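Local atomic coordinates of glycoside hydrolase family 15, cellulose signaling associated protein envoy (Hypocrea jecorina, PDB entry 4WUJ), a protein that senses blue light through a flavin-binding LOV domain, the part present here, and is linked to a pathway integrating light and oxidative stress. Residues Ser91-Arg99 with Glu106-Tyr114; Pro120-Leu128 with His138-Glu146. All blocks are in the same frame, centred on the assembly; numbering follows the deposited sequence.

Contact 1 (Ser91-Arg99 with Glu106-Tyr114); sequences SDAVQEMRR and EVQVRIVNY. With FMN (flavin mononucleotide), chain I; SO4 (sulfate ion), chain J.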
loop_
_atom_site.group_PDB
_atom_site.type_symbol
_atom_site.label_atom_id
_atom_site.label_comp_id
_atom_site.label_asym_id
_atom_site.label_seq_id
_atom_site.Cartn_x
_atom_site.Cartn_y
_atom_site.Cartn_z
ATOM N N SER C 91 -14.142 -25.262 6.218
ATOM C CA SER C 91 -13.537 -25.279 4.899
ATOM C C SER C 91 -12.201 -26.002 4.966
ATOM O O SER C 91 -11.510 -25.968 5.995
ATOM C CB SER C 91 -13.344 -23.860 4.356
ATOM O OG SER C 91 -13.168 -23.884 2.948
ATOM N N ASP C 92 -11.858 -26.682 3.877
ATOM C CA ASP C 92 -10.502 -27.167 3.699
ATOM C C ASP C 92 -9.524 -25.972 3.683
ATOM O O ASP C 92 -8.314 -26.131 3.850
ATOM C CB ASP C 92 -10.396 -27.971 2.403
ATOM C CG ASP C 92 -11.100 -29.363 2.492
ATOM O OD1 ASP C 92 -11.179 -29.976 3.596
ATOM O OD2 ASP C 92 -11.578 -29.839 1.438
ATOM N N ALA C 93 -10.065 -24.782 3.452
ATOM C CA ALA C 93 -9.254 -23.575 3.335
ATOM C C ALA C 93 -8.495 -23.344 4.642
ATOM O O ALA C 93 -7.281 -23.223 4.629
ATOM C CB ALA C 93 -10.131 -22.409 3.018
ATOM N N VAL C 94 -9.223 -23.380 5.752
ATOM C CA VAL C 94 -8.644 -23.242 7.080
ATOM C C VAL C 94 -7.421 -24.141 7.324
ATOM O O VAL C 94 -6.365 -23.613 7.734
ATOM C CB VAL C 94 -9.716 -23.448 8.179
ATOM C CG1 VAL C 94 -9.097 -23.416 9.567
ATOM C CG2 VAL C 94 -10.769 -22.378 8.058
ATOM N N GLN C 95 -7.529 -25.454 7.064
ATOM C CA GLN C 95 -6.386 -26.372 7.265
ATOM C C GLN C 95 -5.229 -26.069 6.332
ATOM O O GLN C 95 -4.047 -26.156 6.719
ATOM C CB GLN C 95 -6.686 -27.858 6.959
ATOM C CG GLN C 95 -8.001 -28.436 7.336
ATOM C CD GLN C 95 -8.074 -29.931 6.926
ATOM O OE1 GLN C 95 -7.176 -30.729 7.257
ATOM N NE2 GLN C 95 -9.122 -30.293 6.173
ATOM N N GLU C 96 -5.570 -25.830 5.068
ATOM C CA GLU C 96 -4.551 -25.480 4.074
ATOM C C GLU C 96 -3.780 -24.245 4.594
ATOM O O GLU C 96 -2.554 -24.248 4.619
ATOM C CB GLU C 96 -5.194 -25.218 2.708
ATOM C CG GLU C 96 -4.340 -25.676 1.517
ATOM C CD GLU C 96 -4.839 -25.147 0.151
ATOM O OE1 GLU C 96 -6.063 -24.904 -0.029
ATOM O OE2 GLU C 96 -3.981 -24.957 -0.739
ATOM N N MET C 97 -4.493 -23.215 5.049
ATOM C CA MET C 97 -3.800 -22.034 5.573
ATOM C C MET C 97 -2.939 -22.448 6.787
ATOM O O MET C 97 -1.753 -22.138 6.857
ATOM C CB MET C 97 -4.800 -20.956 5.962
ATOM C CG MET C 97 -5.329 -20.155 4.764
ATOM S SD MET C 97 -6.399 -18.766 5.187
ATOM C CE MET C 97 -7.738 -19.537 6.059
ATOM N N ARG C 98 -3.536 -23.245 7.682
ATOM C CA ARG C 98 -2.883 -23.664 8.908
ATOM C C ARG C 98 -1.580 -24.377 8.631
ATOM O O ARG C 98 -0.543 -24.108 9.279
ATOM C CB ARG C 98 -3.811 -24.560 9.721
ATOM C CG ARG C 98 -3.219 -24.949 11.041
ATOM C CD ARG C 98 -4.216 -25.569 11.995
ATOM N NE ARG C 98 -4.751 -26.800 11.445
ATOM C CZ ARG C 98 -6.019 -26.990 11.103
ATOM N NH1 ARG C 98 -6.931 -26.045 11.293
ATOM N NH2 ARG C 98 -6.380 -28.153 10.593
ATOM N N ARG C 99 -1.634 -25.253 7.631
ATOM C CA ARG C 99 -0.538 -26.158 7.334
ATOM C C ARG C 99 0.507 -25.394 6.569
ATOM O O ARG C 99 1.713 -25.550 6.775
ATOM C CB ARG C 99 -1.038 -27.360 6.525
ATOM C CG ARG C 99 -1.330 -28.621 7.379
ATOM C CD ARG C 99 -2.734 -29.208 7.118
ATOM N NE ARG C 99 -2.938 -30.500 7.764
ATOM C CZ ARG C 99 -3.895 -31.372 7.437
ATOM N NH1 ARG C 99 -4.758 -31.113 6.450
ATOM N NH2 ARG C 99 -3.983 -32.525 8.103
ATOM N N GLU C 106 4.103 -20.432 0.989
ATOM C CA GLU C 106 3.125 -19.611 0.295
ATOM C C GLU C 106 1.879 -20.422 0.177
ATOM O O GLU C 106 1.959 -21.633 -0.005
ATOM C CB GLU C 106 3.597 -19.299 -1.128
ATOM C CG GLU C 106 4.696 -18.287 -1.190
ATOM C CD GLU C 106 5.348 -18.216 -2.559
ATOM O OE1 GLU C 106 4.617 -18.201 -3.593
ATOM O OE2 GLU C 106 6.602 -18.155 -2.575
ATOM N N VAL C 107 0.732 -19.758 0.207
ATOM C CA VAL C 107 -0.510 -20.437 0.013
ATOM C C VAL C 107 -1.546 -19.469 -0.433
ATOM O O VAL C 107 -1.562 -18.300 -0.036
ATOM C CB VAL C 107 -0.994 -21.099 1.321
ATOM C CG1 VAL C 107 -1.075 -20.062 2.448
ATOM C CG2 VAL C 107 -2.330 -21.777 1.128
ATOM N N GLN C 108 -2.440 -19.948 -1.270
ATOM C CA GLN C 108 -3.527 -19.107 -1.700
ATOM C C GLN C 108 -4.764 -19.950 -1.762
ATOM O O GLN C 108 -4.798 -20.984 -2.453
ATOM C CB GLN C 108 -3.214 -18.441 -3.048
ATOM C CG GLN C 108 -4.354 -17.634 -3.611
ATOM C CD GLN C 108 -3.986 -16.958 -4.935
ATOM O OE1 GLN C 108 -3.701 -17.621 -5.936
ATOM N NE2 GLN C 108 -3.952 -15.635 -4.929
ATOM N N VAL C 109 -5.773 -19.503 -1.031
ATOM C CA VAL C 109 -7.040 -20.173 -0.976
ATOM C C VAL C 109 -8.138 -19.148 -1.055
ATOM O O VAL C 109 -7.918 -17.948 -0.970
ATOM C CB VAL C 109 -7.238 -20.944 0.377
ATOM C CG1 VAL C 109 -5.976 -21.699 0.758
ATOM C CG2 VAL C 109 -7.656 -19.984 1.485
ATOM N N ARG C 110 -9.349 -19.642 -1.195
ATOM C CA ARG C 110 -10.513 -18.799 -1.162
ATOM C C ARG C 110 -11.328 -19.373 -0.049
ATOM O O ARG C 110 -11.305 -20.590 0.188
ATOM C CB ARG C 110 -11.243 -18.832 -2.530
ATOM C CG ARG C 110 -12.437 -19.783 -2.651
ATOM C CD ARG C 110 -12.968 -19.971 -4.138
ATOM N NE ARG C 110 -14.009 -20.998 -4.118
ATOM C CZ ARG C 110 -13.781 -22.311 -4.254
ATOM N NH1 ARG C 110 -12.569 -22.767 -4.532
ATOM N NH2 ARG C 110 -14.778 -23.181 -4.172
ATOM N N ILE C 111 -12.041 -18.517 0.655
ATOM C CA ILE C 111 -12.672 -18.943 1.866
ATOM C C ILE C 111 -13.695 -17.925 2.211
ATOM O O ILE C 111 -13.545 -16.761 1.834
ATOM C CB ILE C 111 -11.594 -19.017 3.051
ATOM C CG1 ILE C 111 -12.250 -19.317 4.389
ATOM C CG2 ILE C 111 -10.771 -17.709 3.166
ATOM C CD1 ILE C 111 -11.228 -19.505 5.518
ATOM N N VAL C 112 -14.700 -18.301 2.982
ATOM C CA VAL C 112 -15.686 -17.323 3.390
ATOM C C VAL C 112 -15.291 -16.635 4.656
ATOM O O VAL C 112 -15.060 -17.289 5.685
ATOM C CB VAL C 112 -17.061 -17.951 3.579
ATOM C CG1 VAL C 112 -18.030 -16.936 4.216
ATOM C CG2 VAL C 112 -17.583 -18.493 2.215
ATOM N N ASN C 113 -15.203 -15.307 4.594
ATOM C CA ASN C 113 -15.152 -14.514 5.816
ATOM C C ASN C 113 -16.352 -13.602 5.980
ATOM O O ASN C 113 -17.230 -13.500 5.108
ATOM C CB ASN C 113 -13.857 -13.674 5.917
ATOM C CG ASN C 113 -12.604 -14.519 5.865
ATOM O OD1 ASN C 113 -11.557 -14.038 5.431
ATOM N ND2 ASN C 113 -12.706 -15.795 6.276
ATOM N N TYR C 114 -16.346 -12.920 7.112
ATOM C CA TYR C 114 -17.450 -12.090 7.506
ATOM C C TYR C 114 -16.922 -10.721 7.860
ATOM O O TYR C 114 -16.010 -10.593 8.675
ATOM C CB TYR C 114 -18.184 -12.755 8.656
ATOM C CG TYR C 114 -18.757 -14.090 8.193
ATOM C CD1 TYR C 114 -19.977 -14.147 7.522
ATOM C CD2 TYR C 114 -18.047 -15.278 8.369
ATOM C CE1 TYR C 114 -20.497 -15.359 7.069
ATOM C CE2 TYR C 114 -18.552 -16.492 7.926
ATOM C CZ TYR C 114 -19.783 -16.531 7.264
ATOM O OH TYR C 114 -20.297 -17.739 6.817
HETATM N N1 FMN I . -7.972 -16.396 7.660
HETATM C C2 FMN I . -9.121 -15.910 7.072
HETATM O O2 FMN I . -10.174 -16.538 7.153
HETATM N N3 FMN I . -9.096 -14.692 6.396
HETATM C C4 FMN I . -7.940 -13.959 6.283
HETATM O O4 FMN I . -7.970 -12.883 5.693
HETATM C C4A FMN I . -6.764 -14.441 6.876
HETATM N N5 FMN I . -5.583 -13.716 6.799
HETATM C C5A FMN I . -4.439 -14.201 7.365
HETATM C C6 FMN I . -3.283 -13.454 7.245
HETATM C C7 FMN I . -2.107 -13.892 7.831
HETATM C C7M FMN I . -0.879 -13.052 7.661
HETATM C C8 FMN I . -2.097 -15.115 8.541
HETATM C C8M FMN I . -0.820 -15.602 9.179
HETATM C C9 FMN I . -3.271 -15.873 8.640
HETATM C C9A FMN I . -4.449 -15.420 8.057
HETATM N N10 FMN I . -5.641 -16.147 8.153
HETATM C C10 FMN I . -6.792 -15.660 7.565
HETATM C "C1'" FMN I . -5.759 -17.501 8.820
HETATM C "C2'" FMN I . -5.954 -17.569 10.317
HETATM O "O2'" FMN I . -5.293 -16.477 10.913
HETATM C "C3'" FMN I . -5.458 -18.960 10.806
HETATM O "O3'" FMN I . -4.097 -19.168 10.441
HETATM C "C4'" FMN I . -6.321 -20.092 10.200
HETATM O "O4'" FMN I . -7.632 -19.968 10.709
HETATM C "C5'" FMN I . -5.755 -21.501 10.453
HETATM O "O5'" FMN I . -5.436 -21.664 11.823
HETATM P P FMN I . -6.526 -22.177 12.868
HETATM O O1P FMN I . -5.842 -22.107 14.224
HETATM O O2P FMN I . -7.779 -21.373 12.935
HETATM O O3P FMN I . -6.882 -23.590 12.544
HETATM S S SO4 J . -3.771 -30.471 11.497
HETATM O O1 SO4 J . -5.016 -30.863 10.842
HETATM O O2 SO4 J . -4.057 -29.520 12.569
HETATM O O3 SO4 J . -2.768 -30.019 10.539
HETATM O O4 SO4 J . -3.193 -31.620 12.155
HETATM O O HOH W 1 -5.684 -23.988 -3.134
#
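Ala93 presses its methyl group onto strand 107-114, where CB lies 3.7 Å from CB of Ile111 and also meets the Arg110 carbonyl and CG2 of Val109. One turn further along the helix, Met97 crosses Val109 at about a right angle, its CG against CG2; the bend at chi3 (-60°) turns the methyl CE onto CD1 of Ile111, at 3.5 Å. CE of Met97 also lies 3.5 Å from flavin N1, and CD1 of Ile111 is equally near O2, so the tight part of the contact also forms pocket wall. Farther along the strand, Asn113 reads the flavin edge, OD1 accepting from N3 (2.7 Å, 168°) and ND2 donating to O2. The other flank is looser and faces solvent: the exposed, extended Glu96 slides past Val109, and a water bridges Glu96 OE2 and the Gln108 carbonyl. Arg98 takes no part in the strand packing; its NH1 donates to phosphate oxygen O3P at 2.8 Å, while NE, weakly, and NH2 hold a sulfate. Segment 92-99 of helix 92-103 runs at 139° to strand 107-114, an outermost strand of the PAS sheet, which is hydrogen-bonded to strand 120-129, with Ile127 of that strand touching Met97 and Val107.

Contact 2 (Pro120-Leu128 with His138-Glu146); sequences PFTNVVTIL and HFAVGLQAE. With FMN (flavin mononucleotide), chain I.
Asn123 and Ala145 join near the open end of an antiparallel beta hairpin, strands 120-129 and 139-144 of the PAS fold's central sheet. Ala145 N donates to the side-chain OD1 of Asn123 (3.1 Å), tilted 33° from the carbonyl plane, while Val124 N is taken by the Ala145 carbonyl. Two hydrogen-bonded pairs follow, Thr126 with Leu143 and Leu128 with Val141, each satisfying both its N-H groups and both its carbonyls. With CG anti to the backbone N (chi1 -175°), the Asn123 amide reaches Ala145 and crosses Gln144, the amide planes 55° apart; its ND2 is hydrogen-bonded to Asn113. An alanine here is likely to leave Ala145 N without its side-chain acceptor and let Asn113 lose a partner beside the flavin. Gln144, bent at chi2, gives NE2 to flavin O4 at 3.1 Å and, weakly, to N5, while its OE1 is hydrogen-bonded to Ser39. Tyr7 OH of the second subunit is hydrogen-bonded to Thr126 OG1 and the Val124 carbonyl. Val125 and Ile127 lie against the flavin rings, CD1 of Ile127 3.7 Å from C9A. Paired with Ile127, Gly142 has no side chain where a CB would clash with flavin C6; its CA makes a C-H...O contact to Thr126 O at 3.2 Å.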
loop_
_atom_site.group_PDB
_atom_site.type_symbol
_atom_site.label_atom_id
_atom_site.label_comp_id
_atom_site.label_asym_id
_atom_site.label_seq_id
_atom_site.Cartn_x
_atom_site.Cartn_y
_atom_site.Cartn_z
ATOM N N PRO C 120 -21.208 -12.173 4.402
ATOM C CA PRO C 120 -20.136 -13.049 3.936
ATOM C C PRO C 120 -19.473 -12.524 2.663
ATOM O O PRO C 120 -20.126 -11.860 1.849
ATOM C CB PRO C 120 -20.869 -14.358 3.633
ATOM C CG PRO C 120 -22.272 -13.907 3.215
ATOM C CD PRO C 120 -22.550 -12.722 4.126
ATOM N N PHE C 121 -18.196 -12.829 2.478
ATOM C CA PHE C 121 -17.597 -12.597 1.189
ATOM C C PHE C 121 -16.556 -13.617 0.897
ATOM O O PHE C 121 -15.828 -14.087 1.772
ATOM C CB PHE C 121 -16.972 -11.197 1.086
ATOM C CG PHE C 121 -15.840 -10.940 2.065
ATOM C CD1 PHE C 121 -16.106 -10.597 3.377
ATOM C CD2 PHE C 121 -14.514 -10.998 1.653
ATOM C CE1 PHE C 121 -15.088 -10.352 4.274
ATOM C CE2 PHE C 121 -13.486 -10.728 2.555
ATOM C CZ PHE C 121 -13.782 -10.425 3.870
ATOM N N THR C 122 -16.478 -13.947 -0.371
ATOM C CA THR C 122 -15.474 -14.869 -0.821
ATOM C C THR C 122 -14.103 -14.169 -0.880
ATOM O O THR C 122 -13.718 -13.585 -1.888
ATOM C CB THR C 122 -15.914 -15.486 -2.127
ATOM O OG1 THR C 122 -17.151 -16.171 -1.883
ATOM C CG2 THR C 122 -14.857 -16.451 -2.677
ATOM N N ASN C 123 -13.373 -14.258 0.234
ATOM C CA ASN C 123 -12.109 -13.580 0.372
ATOM C C ASN C 123 -11.040 -14.381 -0.340
ATOM O O ASN C 123 -10.870 -15.581 -0.052
ATOM C CB ASN C 123 -11.808 -13.444 1.876
ATOM C CG ASN C 123 -10.557 -12.645 2.155
ATOM O OD1 ASN C 123 -9.828 -12.280 1.230
ATOM N ND2 ASN C 123 -10.291 -12.382 3.446
ATOM N N VAL C 124 -10.326 -13.777 -1.287
ATOM C CA VAL C 124 -9.166 -14.487 -1.844
ATOM C C VAL C 124 -7.892 -14.096 -1.066
ATOM O O VAL C 124 -7.255 -13.032 -1.291
ATOM C CB VAL C 124 -8.997 -14.308 -3.352
ATOM C CG1 VAL C 124 -7.853 -15.154 -3.874
ATOM C CG2 VAL C 124 -10.310 -14.635 -4.088
ATOM N N VAL C 125 -7.536 -14.997 -0.151
ATOM C CA VAL C 125 -6.460 -14.778 0.801
ATOM C C VAL C 125 -5.223 -15.440 0.318
ATOM O O VAL C 125 -5.222 -16.625 -0.038
ATOM C CB VAL C 125 -6.799 -15.384 2.179
ATOM C CG1 VAL C 125 -5.675 -15.143 3.135
ATOM C CG2 VAL C 125 -8.107 -14.799 2.738
ATOM N N THR C 126 -4.147 -14.691 0.324
ATOM C CA THR C 126 -2.821 -15.234 0.021
ATOM C C THR C 126 -1.914 -14.967 1.207
ATOM O O THR C 126 -1.840 -13.834 1.673
ATOM C CB THR C 126 -2.151 -14.494 -1.158
ATOM O OG1 THR C 126 -2.991 -14.549 -2.301
ATOM C CG2 THR C 126 -0.792 -15.102 -1.476
ATOM N N ILE C 127 -1.167 -15.971 1.645
ATOM C CA ILE C 127 -0.280 -15.804 2.763
ATOM C C ILE C 127 1.115 -16.121 2.329
ATOM O O ILE C 127 1.384 -17.181 1.762
ATOM C CB ILE C 127 -0.751 -16.690 3.954
ATOM C CG1 ILE C 127 -2.206 -16.343 4.259
ATOM C CG2 ILE C 127 0.150 -16.475 5.164
ATOM C CD1 ILE C 127 -2.926 -17.209 5.220
ATOM N N LEU C 128 2.011 -15.185 2.568
ATOM C CA LEU C 128 3.404 -15.359 2.228
ATOM C C LEU C 128 4.306 -15.268 3.466
ATOM O O LEU C 128 4.055 -14.486 4.367
ATOM C CB LEU C 128 3.800 -14.302 1.189
ATOM C CG LEU C 128 2.891 -14.325 -0.052
ATOM C CD1 LEU C 128 1.754 -13.319 0.015
ATOM C CD2 LEU C 128 3.712 -14.079 -1.267
ATOM N N HIS C 138 9.867 -14.359 12.729
ATOM C CA HIS C 138 9.298 -14.665 11.423
ATOM C C HIS C 138 7.929 -14.007 11.290
ATOM O O HIS C 138 7.138 -14.015 12.220
ATOM C CB HIS C 138 9.137 -16.172 11.286
ATOM C CG HIS C 138 10.390 -16.885 10.880
ATOM N ND1 HIS C 138 10.611 -17.309 9.586
ATOM C CD2 HIS C 138 11.489 -17.249 11.588
ATOM C CE1 HIS C 138 11.790 -17.899 9.511
ATOM N NE2 HIS C 138 12.343 -17.877 10.713
ATOM N N PHE C 139 7.651 -13.436 10.129
ATOM C CA PHE C 139 6.358 -12.804 9.872
ATOM C C PHE C 139 5.649 -13.466 8.690
ATOM O O PHE C 139 6.240 -14.190 7.898
ATOM C CB PHE C 139 6.520 -11.294 9.607
ATOM C CG PHE C 139 6.978 -10.520 10.809
ATOM C CD1 PHE C 139 8.288 -10.622 11.254
ATOM C CD2 PHE C 139 6.101 -9.684 11.493
ATOM C CE1 PHE C 139 8.711 -9.903 12.371
ATOM C CE2 PHE C 139 6.509 -8.979 12.612
ATOM C CZ PHE C 139 7.816 -9.078 13.047
ATOM N N ALA C 140 4.365 -13.189 8.596
ATOM C CA ALA C 140 3.560 -13.654 7.510
ATOM C C ALA C 140 2.806 -12.439 7.037
ATOM O O ALA C 140 2.329 -11.636 7.854
ATOM C CB ALA C 140 2.590 -14.742 7.971
ATOM N N VAL C 141 2.744 -12.296 5.721
ATOM C CA VAL C 141 1.976 -11.249 5.072
ATOM C C VAL C 141 0.794 -11.895 4.440
ATOM O O VAL C 141 0.951 -12.820 3.648
ATOM C CB VAL C 141 2.750 -10.595 3.906
ATOM C CG1 VAL C 141 1.864 -9.526 3.249
ATOM C CG2 VAL C 141 4.050 -10.057 4.387
ATOM N N GLY C 142 -0.377 -11.403 4.778
ATOM C CA GLY C 142 -1.594 -11.794 4.124
ATOM C C GLY C 142 -2.187 -10.676 3.275
ATOM O O GLY C 142 -2.177 -9.494 3.660
ATOM N N LEU C 143 -2.671 -11.072 2.095
ATOM C CA LEU C 143 -3.374 -10.193 1.187
ATOM C C LEU C 143 -4.771 -10.729 1.080
ATOM O O LEU C 143 -4.948 -11.913 0.757
ATOM C CB LEU C 143 -2.717 -10.194 -0.190
ATOM C CG LEU C 143 -1.277 -9.714 -0.257
ATOM C CD1 LEU C 143 -0.792 -9.629 -1.736
ATOM C CD2 LEU C 143 -1.166 -8.358 0.409
ATOM N N GLN C 144 -5.747 -9.897 1.422
ATOM C CA GLN C 144 -7.163 -10.209 1.266
ATOM C C GLN C 144 -7.775 -9.387 0.087
ATOM O O GLN C 144 -7.254 -8.308 -0.286
ATOM C CB GLN C 144 -7.953 -9.830 2.509
ATOM C CG GLN C 144 -7.533 -10.500 3.816
ATOM C CD GLN C 144 -6.317 -9.907 4.502
ATOM O OE1 GLN C 144 -5.881 -8.749 4.244
ATOM N NE2 GLN C 144 -5.743 -10.716 5.400
ATOM N N ALA C 145 -8.903 -9.879 -0.429
ATOM C CA ALA C 145 -9.762 -9.144 -1.378
ATOM C C ALA C 145 -11.069 -9.912 -1.607
ATOM O O ALA C 145 -11.053 -11.124 -1.701
ATOM C CB ALA C 145 -9.061 -8.969 -2.688
ATOM N N GLU C 146 -12.189 -9.206 -1.650
ATOM C CA GLU C 146 -13.475 -9.795 -1.945
ATOM C C GLU C 146 -13.455 -10.678 -3.228
ATOM O O GLU C 146 -13.179 -10.203 -4.340
ATOM C CB GLU C 146 -14.492 -8.675 -2.080
ATOM C CG GLU C 146 -15.925 -9.088 -1.828
ATOM C CD GLU C 146 -16.740 -8.004 -1.099
ATOM O OE1 GLU C 146 -16.184 -6.922 -0.776
ATOM O OE2 GLU C 146 -17.937 -8.239 -0.823
HETATM N N1 FMN I . -7.972 -16.396 7.660
HETATM C C2 FMN I . -9.121 -15.910 7.072
HETATM O O2 FMN I . -10.174 -16.538 7.153
HETATM N N3 FMN I . -9.096 -14.692 6.396
HETATM C C4 FMN I . -7.940 -13.959 6.283
HETATM O O4 FMN I . -7.970 -12.883 5.693
HETATM C C4A FMN I . -6.764 -14.441 6.876
HETATM N N5 FMN I . -5.583 -13.716 6.799
HETATM C C5A FMN I . -4.439 -14.201 7.365
HETATM C C6 FMN I . -3.283 -13.454 7.245
HETATM C C7 FMN I . -2.107 -13.892 7.831
HETATM C C7M FMN I . -0.879 -13.052 7.661
HETATM C C8 FMN I . -2.097 -15.115 8.541
HETATM C C8M FMN I . -0.820 -15.602 9.179
HETATM C C9 FMN I . -3.271 -15.873 8.640
HETATM C C9A FMN I . -4.449 -15.420 8.057
HETATM N N10 FMN I . -5.641 -16.147 8.153
HETATM C C10 FMN I . -6.792 -15.660 7.565
HETATM C "C1'" FMN I . -5.759 -17.501 8.820
HETATM C "C2'" FMN I . -5.954 -17.569 10.317
HETATM O "O2'" FMN I . -5.293 -16.477 10.913
HETATM C "C3'" FMN I . -5.458 -18.960 10.806
HETATM O "O3'" FMN I . -4.097 -19.168 10.441
HETATM C "C4'" FMN I . -6.321 -20.092 10.200
HETATM O "O4'" FMN I . -7.632 -19.968 10.709
HETATM C "C5'" FMN I . -5.755 -21.501 10.453
HETATM O "O5'" FMN I . -5.436 -21.664 11.823
HETATM P P FMN I . -6.526 -22.177 12.868
HETATM O O1P FMN I . -5.842 -22.107 14.224
HETATM O O2P FMN I . -7.779 -21.373 12.935
HETATM O O3P FMN I . -6.882 -23.590 12.544
#

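Strands 107-114 and 120-129 are neighbours in one sheet, so contact 1 and contact 2 adjoin, their centres about 9 Å apart, and both border the flavin. Contact 2 is the more buried, a strand pairing in the sheet interior held mostly by backbone hydrogen bonds. Contact 1 lies nearer the surface and has no hydrogen bond directly between its segments: apolar side chains join helix to strand, with charged groups at its margins. Their ligand chemistry differs accordingly, contact 1 supplying an arginine to the phosphate and an amide to the pyrimidine edge, contact 2 an amide to O4 and, weakly, N5. Backbone hydrogen bonds between strands 107-114 and 120-129 couple the two.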